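Local coordinates for thioredoxin-like protein (Bacteroides caccae ATCC 43185, PDB 4YOD) that is of unknown specific function but has a thioredoxin fold and is probably an oxidoreductase acting through thiol-disulfide chemistry, at residues A19-Q22 / I23-A26; V70-K73 / T74-A78; E231-K234 / E235-N238. One frame throughout, in Å; residues are numbered along the deposited sequence.

Interaction 1. Residues A19-Q22 / I23-A26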
loop_
_atom_site.group_PDB
_atom_site.type_symbol
_atom_site.label_atom_id
_atom_site.label_comp_id
_atom_site.label_asym_id
_atom_site.label_seq_id
_atom_site.Cartn_x
_atom_site.Cartn_y
_atom_site.Cartn_z
ATOM N N ALA A 19 5.603 -8.788 -29.898
ATOM C CA ALA A 19 5.823 -10.229 -30.030
ATOM C C ALA A 19 7.083 -10.679 -29.274
ATOM O O ALA A 19 8.171 -10.148 -29.511
ATOM C CB ALA A 19 5.928 -10.607 -31.501
ATOM N N ILE A 20 6.925 -11.658 -28.361
ATOM C CA ILE A 20 8.029 -12.240 -27.582
ATOM C C ILE A 20 8.774 -13.271 -28.476
ATOM O O ILE A 20 8.135 -14.195 -28.985
ATOM C CB ILE A 20 7.534 -12.871 -26.241
ATOM C CG1 ILE A 20 6.875 -11.816 -25.332
ATOM C CG2 ILE A 20 8.673 -13.603 -25.500
ATOM C CD1 ILE A 20 5.772 -12.367 -24.443
ATOM N N PRO A 21 10.114 -13.133 -28.660
ATOM C CA PRO A 21 10.851 -14.092 -29.522
ATOM C C PRO A 21 10.909 -15.513 -28.953
ATOM O O PRO A 21 10.909 -15.686 -27.732
ATOM C CB PRO A 21 12.259 -13.490 -29.619
ATOM C CG PRO A 21 12.164 -12.101 -29.063
ATOM C CD PRO A 21 11.010 -12.088 -28.116
ATOM N N GLN A 22 10.983 -16.532 -29.844
ATOM C CA GLN A 22 11.030 -17.959 -29.481
ATOM C C GLN A 22 12.343 -18.340 -28.765
ATOM O O GLN A 22 12.327 -19.265 -27.950
ATOM C CB GLN A 22 10.819 -18.862 -30.712
ATOM C CG GLN A 22 10.124 -20.191 -30.380
ATOM C CD GLN A 22 10.040 -21.183 -31.536
ATOM O OE1 GLN A 22 11.039 -21.514 -32.191
ATOM N NE2 GLN A 22 8.852 -21.748 -31.761
ATOM N N ILE A 23 13.460 -17.620 -29.044
ATOM C CA ILE A 23 14.783 -17.845 -28.422
ATOM C C ILE A 23 14.735 -17.527 -26.920
ATOM O O ILE A 23 15.553 -18.052 -26.153
ATOM C CB ILE A 23 15.935 -17.059 -29.109
ATOM C CG1 ILE A 23 15.563 -15.567 -29.348
ATOM C CG2 ILE A 23 16.405 -17.772 -30.384
ATOM C CD1 ILE A 23 16.677 -14.585 -29.116
HETATM N N MSE A 24 13.790 -16.662 -26.509
HETATM C CA MSE A 24 13.623 -16.313 -25.106
HETATM C C MSE A 24 12.802 -17.396 -24.427
HETATM O O MSE A 24 11.570 -17.407 -24.506
HETATM C CB MSE A 24 12.996 -14.927 -24.948
HETATM C CG MSE A 24 14.011 -13.876 -24.591
HETATM SE SE MSE A 24 13.119 -12.179 -24.434
HETATM C CE MSE A 24 14.087 -11.235 -25.869
ATOM N N VAL A 25 13.512 -18.328 -23.799
ATOM C CA VAL A 25 12.980 -19.506 -23.136
ATOM C C VAL A 25 12.798 -19.238 -21.631
ATOM O O VAL A 25 11.751 -19.589 -21.076
ATOM C CB VAL A 25 13.944 -20.702 -23.396
ATOM C CG1 VAL A 25 13.563 -21.931 -22.580
ATOM C CG2 VAL A 25 14.020 -21.040 -24.886
ATOM N N ALA A 26 13.822 -18.645 -20.979
ATOM C CA ALA A 26 13.836 -18.383 -19.543
ATOM C C ALA A 26 12.640 -17.504 -19.110
ATOM O O ALA A 26 12.503 -16.371 -19.596
ATOM C CB ALA A 26 15.154 -17.734 -19.140
HETATM O O HOH W 1 10.334 -19.380 -26.062
#

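Interaction 2. Residues V70-K73 / T74-A78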
loop_
_atom_site.group_PDB
_atom_site.type_symbol
_atom_site.label_atom_id
_atom_site.label_comp_id
_atom_site.label_asym_id
_atom_site.label_seq_id
_atom_site.Cartn_x
_atom_site.Cartn_y
_atom_site.Cartn_z
ATOM N N VAL A 70 8.229 -9.509 -12.278
ATOM C CA VAL A 70 9.609 -9.076 -12.492
ATOM C C VAL A 70 10.192 -8.539 -11.178
ATOM O O VAL A 70 9.402 -8.175 -10.304
ATOM C CB VAL A 70 9.719 -8.012 -13.628
ATOM C CG1 VAL A 70 9.306 -8.584 -14.975
ATOM C CG2 VAL A 70 8.934 -6.729 -13.308
ATOM N N PRO A 71 11.537 -8.394 -11.019
ATOM C CA PRO A 71 12.057 -7.758 -9.793
ATOM C C PRO A 71 11.435 -6.379 -9.598
ATOM O O PRO A 71 11.117 -5.701 -10.580
ATOM C CB PRO A 71 13.564 -7.658 -10.061
ATOM C CG PRO A 71 13.850 -8.779 -11.031
ATOM C CD PRO A 71 12.643 -8.801 -11.925
ATOM N N LEU A 72 11.213 -5.974 -8.343
ATOM C CA LEU A 72 10.587 -4.683 -8.047
ATOM C C LEU A 72 11.315 -3.510 -8.716
ATOM O O LEU A 72 10.645 -2.613 -9.232
ATOM C CB LEU A 72 10.501 -4.460 -6.526
ATOM C CG LEU A 72 9.869 -3.145 -6.036
ATOM C CD1 LEU A 72 8.465 -2.875 -6.678
ATOM C CD2 LEU A 72 9.800 -3.120 -4.514
ATOM N N LYS A 73 12.666 -3.508 -8.718
ATOM C CA LYS A 73 13.422 -2.401 -9.325
ATOM C C LYS A 73 13.158 -2.299 -10.831
ATOM O O LYS A 73 13.063 -1.190 -11.338
ATOM C CB LYS A 73 14.923 -2.522 -9.061
ATOM C CG LYS A 73 15.314 -2.118 -7.637
ATOM C CD LYS A 73 16.782 -2.410 -7.360
ATOM C CE LYS A 73 17.170 -2.120 -5.933
ATOM N NZ LYS A 73 18.586 -2.497 -5.669
ATOM N N THR A 74 12.972 -3.435 -11.521
ATOM C CA THR A 74 12.659 -3.498 -12.954
ATOM C C THR A 74 11.260 -2.930 -13.195
ATOM O O THR A 74 11.067 -2.131 -14.117
ATOM C CB THR A 74 12.787 -4.946 -13.445
ATOM O OG1 THR A 74 14.111 -5.393 -13.157
ATOM C CG2 THR A 74 12.492 -5.100 -14.943
ATOM N N ALA A 75 10.294 -3.319 -12.349
ATOM C CA ALA A 75 8.931 -2.805 -12.422
ATOM C C ALA A 75 8.922 -1.279 -12.183
ATOM O O ALA A 75 8.348 -0.547 -12.985
ATOM C CB ALA A 75 8.053 -3.521 -11.403
ATOM N N GLN A 76 9.624 -0.795 -11.140
ATOM C CA GLN A 76 9.669 0.640 -10.803
ATOM C C GLN A 76 10.285 1.468 -11.948
ATOM O O GLN A 76 9.757 2.537 -12.257
ATOM C CB GLN A 76 10.399 0.872 -9.475
ATOM C CG GLN A 76 9.541 0.405 -8.291
ATOM C CD GLN A 76 10.257 0.491 -6.961
ATOM O OE1 GLN A 76 11.460 0.237 -6.873
ATOM N NE2 GLN A 76 9.513 0.787 -5.886
ATOM N N GLU A 77 11.383 0.969 -12.571
ATOM C CA GLU A 77 12.033 1.621 -13.711
ATOM C C GLU A 77 11.076 1.696 -14.919
ATOM O O GLU A 77 10.984 2.743 -15.574
ATOM C CB GLU A 77 13.324 0.873 -14.096
ATOM C CG GLU A 77 14.087 1.496 -15.254
ATOM C CD GLU A 77 15.392 0.806 -15.594
ATOM O OE1 GLU A 77 16.416 1.108 -14.937
ATOM O OE2 GLU A 77 15.394 -0.033 -16.523
ATOM N N ALA A 78 10.351 0.594 -15.209
ATOM C CA ALA A 78 9.414 0.545 -16.332
ATOM C C ALA A 78 8.221 1.484 -16.124
ATOM O O ALA A 78 7.849 2.194 -17.064
ATOM C CB ALA A 78 8.927 -0.873 -16.544
#

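Interaction 3. Residues E231-K234 / E235-N238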
loop_
_atom_site.group_PDB
_atom_site.type_symbol
_atom_site.label_atom_id
_atom_site.label_comp_id
_atom_site.label_asym_id
_atom_site.label_seq_id
_atom_site.Cartn_x
_atom_site.Cartn_y
_atom_site.Cartn_z
ATOM N N GLU A 231 -14.607 -6.268 22.317
ATOM C CA GLU A 231 -14.395 -6.996 21.057
ATOM C C GLU A 231 -12.923 -7.416 20.855
ATOM O O GLU A 231 -12.665 -8.458 20.247
ATOM C CB GLU A 231 -14.853 -6.151 19.859
ATOM C CG GLU A 231 -16.345 -6.254 19.580
ATOM C CD GLU A 231 -16.814 -5.680 18.254
ATOM O OE1 GLU A 231 -16.084 -5.818 17.244
ATOM O OE2 GLU A 231 -17.938 -5.129 18.217
ATOM N N PHE A 232 -11.972 -6.602 21.348
ATOM C CA PHE A 232 -10.536 -6.879 21.236
ATOM C C PHE A 232 -10.094 -7.900 22.275
ATOM O O PHE A 232 -10.442 -7.736 23.446
ATOM C CB PHE A 232 -9.707 -5.592 21.410
ATOM C CG PHE A 232 -9.858 -4.592 20.293
ATOM C CD1 PHE A 232 -9.026 -4.640 19.180
ATOM C CD2 PHE A 232 -10.841 -3.611 20.343
ATOM C CE1 PHE A 232 -9.175 -3.724 18.137
ATOM C CE2 PHE A 232 -10.981 -2.688 19.303
ATOM C CZ PHE A 232 -10.151 -2.754 18.206
ATOM N N PRO A 233 -9.292 -8.928 21.902
ATOM C CA PRO A 233 -8.817 -9.894 22.913
ATOM C C PRO A 233 -7.948 -9.220 23.974
ATOM O O PRO A 233 -7.228 -8.272 23.661
ATOM C CB PRO A 233 -7.996 -10.892 22.086
ATOM C CG PRO A 233 -8.496 -10.738 20.690
ATOM C CD PRO A 233 -8.797 -9.282 20.560
ATOM N N LYS A 234 -8.032 -9.696 25.230
ATOM C CA LYS A 234 -7.267 -9.167 26.368
ATOM C C LYS A 234 -5.761 -9.393 26.188
ATOM O O LYS A 234 -4.957 -8.685 26.794
ATOM C CB LYS A 234 -7.742 -9.810 27.686
ATOM C CG LYS A 234 -9.044 -9.219 28.206
ATOM C CD LYS A 234 -9.409 -9.776 29.572
ATOM C CE LYS A 234 -10.718 -9.219 30.075
ATOM N NZ LYS A 234 -11.133 -9.851 31.357
ATOM N N GLU A 235 -5.396 -10.375 25.345
ATOM C CA GLU A 235 -4.022 -10.764 25.008
ATOM C C GLU A 235 -3.322 -9.694 24.157
ATOM O O GLU A 235 -2.096 -9.703 24.056
ATOM C CB GLU A 235 -4.010 -12.128 24.290
ATOM C CG GLU A 235 -4.490 -13.289 25.160
ATOM C CD GLU A 235 -5.985 -13.426 25.414
ATOM O OE1 GLU A 235 -6.788 -12.982 24.561
ATOM O OE2 GLU A 235 -6.355 -13.997 26.467
ATOM N N TRP A 236 -4.088 -8.762 23.563
ATOM C CA TRP A 236 -3.511 -7.667 22.779
ATOM C C TRP A 236 -3.376 -6.431 23.638
ATOM O O TRP A 236 -4.053 -6.312 24.662
ATOM C CB TRP A 236 -4.369 -7.315 21.546
ATOM C CG TRP A 236 -4.681 -8.413 20.568
ATOM C CD1 TRP A 236 -4.278 -9.716 20.617
ATOM C CD2 TRP A 236 -5.542 -8.302 19.434
ATOM N NE1 TRP A 236 -4.809 -10.414 19.563
ATOM C CE2 TRP A 236 -5.589 -9.573 18.817
ATOM C CE3 TRP A 236 -6.242 -7.232 18.843
ATOM C CZ2 TRP A 236 -6.342 -9.818 17.666
ATOM C CZ3 TRP A 236 -6.971 -7.470 17.691
ATOM C CH2 TRP A 236 -7.020 -8.750 17.116
ATOM N N ILE A 237 -2.516 -5.500 23.210
ATOM C CA ILE A 237 -2.355 -4.201 23.847
ATOM C C ILE A 237 -3.300 -3.289 23.069
ATOM O O ILE A 237 -3.118 -3.107 21.871
ATOM C CB ILE A 237 -0.870 -3.746 23.872
ATOM C CG1 ILE A 237 0.001 -4.818 24.577
ATOM C CG2 ILE A 237 -0.718 -2.357 24.526
ATOM C CD1 ILE A 237 1.478 -4.576 24.569
ATOM N N ASN A 238 -4.371 -2.818 23.720
ATOM C CA ASN A 238 -5.403 -2.015 23.061
ATOM C C ASN A 238 -5.381 -0.578 23.554
ATOM O O ASN A 238 -5.771 -0.301 24.696
ATOM C CB ASN A 238 -6.774 -2.665 23.286
ATOM C CG ASN A 238 -6.817 -4.094 22.793
ATOM O OD1 ASN A 238 -6.554 -4.377 21.621
ATOM N ND2 ASN A 238 -7.086 -5.036 23.689
#

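Interaction 1. Residues A19-Q22 / I23-A26
Pro21 meets Ile23 and Met24 along the flank of its ring. Met24 is a selenomethionine. The terminal methyl CE of Met24 rests 3.8 Å from Pro21 CG and 3.9 Å from Pro21 CD. The two side chains lie alongside each other and run the same way. A bend at the last torsion of Met24 (chi3 -119°) sets the methyl beside CG and CD of the proline. Ile23 adds one branch: its CG1 stands 3.9 Å from Pro21 CB. Val25 contributes little, with CG2 grazing the carbonyl oxygen of Gln22.

These side chains are brought together by a type I beta turn from Pro21 to Met24. The turn is closed by Met24 N, which donates to Pro21 O at 3.3 Å. This bond is somewhat bent, with an N-H...O angle of 145°. The donor stands above the carbonyl plane, 60° out of it.

One water bridges two carbonyls of this loop. It donates to Gln22 O at 2.7 Å and to Met24 O at 2.8 Å. Met24 O has a second partner in Arg30 NH1.

The contact is a surface one, in the loop that leads into helix 27-37. Ala26 is the N-cap residue of that helix. Met24 packs on Gln29 and Phe33 of the helix, and Ile20 on Arg30 and Phe33, so the turn folds back against the first turns of helix 27-37.

Interaction 2. Residues V70-K73 / T74-A78
The first torsions of Leu72 and Gln76, one helical turn apart, bring the two side chains into contact. Leu72 has CG anti to the backbone N (chi1 180°), and Gln76 has CG beside its own N (chi1 -72°). The two side chains cross at a slant. Leu72 CD1 lies 3.8 Å from Gln76 CG, and Leu72 CG lies 3.8 Å from Gln76 CD. The leucine thus packs on the aliphatic stem and the amide carbon of the glutamine.

A second pair sits at the helix start. The first torsion of Thr74 (chi1 -57°) puts OG1 beside the flank of the Pro71 ring, 3.9 Å from Pro71 CB. The two side chains run side by side. Just before the helix, Val70 CG2 touches Ala75 CB at 3.8 Å, an apolar contact.

Pro71 is the N-cap residue of helix 72-85. Its carbonyl opens the series of helical bonds. Ala75 N donates to Pro71 O at 3.1 Å, nearly in line with the C=O. Thr74 N makes a weak, bent bond to the same oxygen. Gln76 N donates to Leu72 O at 2.8 Å, and Glu77 N to Lys73 O at 3.0 Å.

Two neighbouring helices pack against this region. Leu72 and Ala75 pack on Phe116 of helix 114-125, and Val70 on Ala31 and Val35 of helix 27-37.

The chemistry is divided between backbone and side chains. Main-chain bonds form the first turn, while side-chain contacts run both within it and back to the residues before it. Gln76 combines two roles: its stem packs on Leu72, and NE2 hydrogen-bonds to Glu115 O, a bond that fixes the amide and ties helix 72-85 to helix 114-125.

Interaction 3. Residues E231-K234 / E235-N238
Pro233 and Trp236 are the first and last residues of a type I beta turn in the thioredoxin-fold domain. The turn leads into strand 237-240, at one edge of the central mixed sheet. The proline ring lies over one face of the indole in a CH-pi contact. Pro233 CD sits 3.5 Å from the centroid of the six-membered ring of Trp236, only 7° off the ring normal. Pro233 CG lies close to Trp236 CE2, at 3.6 Å. Phe232 crosses Trp236 at about a right angle, and the indole meets the edge of the phenyl ring.

Glu235 curls back over the turn. The bend at its second torsion (chi2 76°) carries OE1 of Glu235 to 3.5 Å from Pro233 CB.

Outside the turn, Trp236 packs on Leu196 of helix 187-197 and Ile206 of helix 200-207. Asn238 OD1 is hydrogen-bonded to Ser215 OG on the adjacent strand 211-217, which steadies the amide.

Two donors grip Pro233 O from opposite faces of its carbonyl plane: Trp236 N at 3.2 Å, closing the turn, and Asn238 ND2, also at 3.2 Å, with Pro233 O close to the plane of the Asn238 amide.

In the fold
The three contacts come in series along the chain, and each is local. Interactions 1 and 2 belong to the helical N-terminal part. Their centres are about 20 Å apart, and helix 27-37 relates them: interaction 1 sits in the loop before it, and interaction 2 packs on it. Interaction 3 lies in the thioredoxin-like part, on the opposite side of the chain's centre. Its centre is about 54 Å from that of interaction 1 and about 40 Å from that of interaction 2. It takes in part of strand 237-240, an outermost strand of the mixed sheet in this chain. The contacts therefore mark two separate parts, a helical one and a probable redox one, in a single chain.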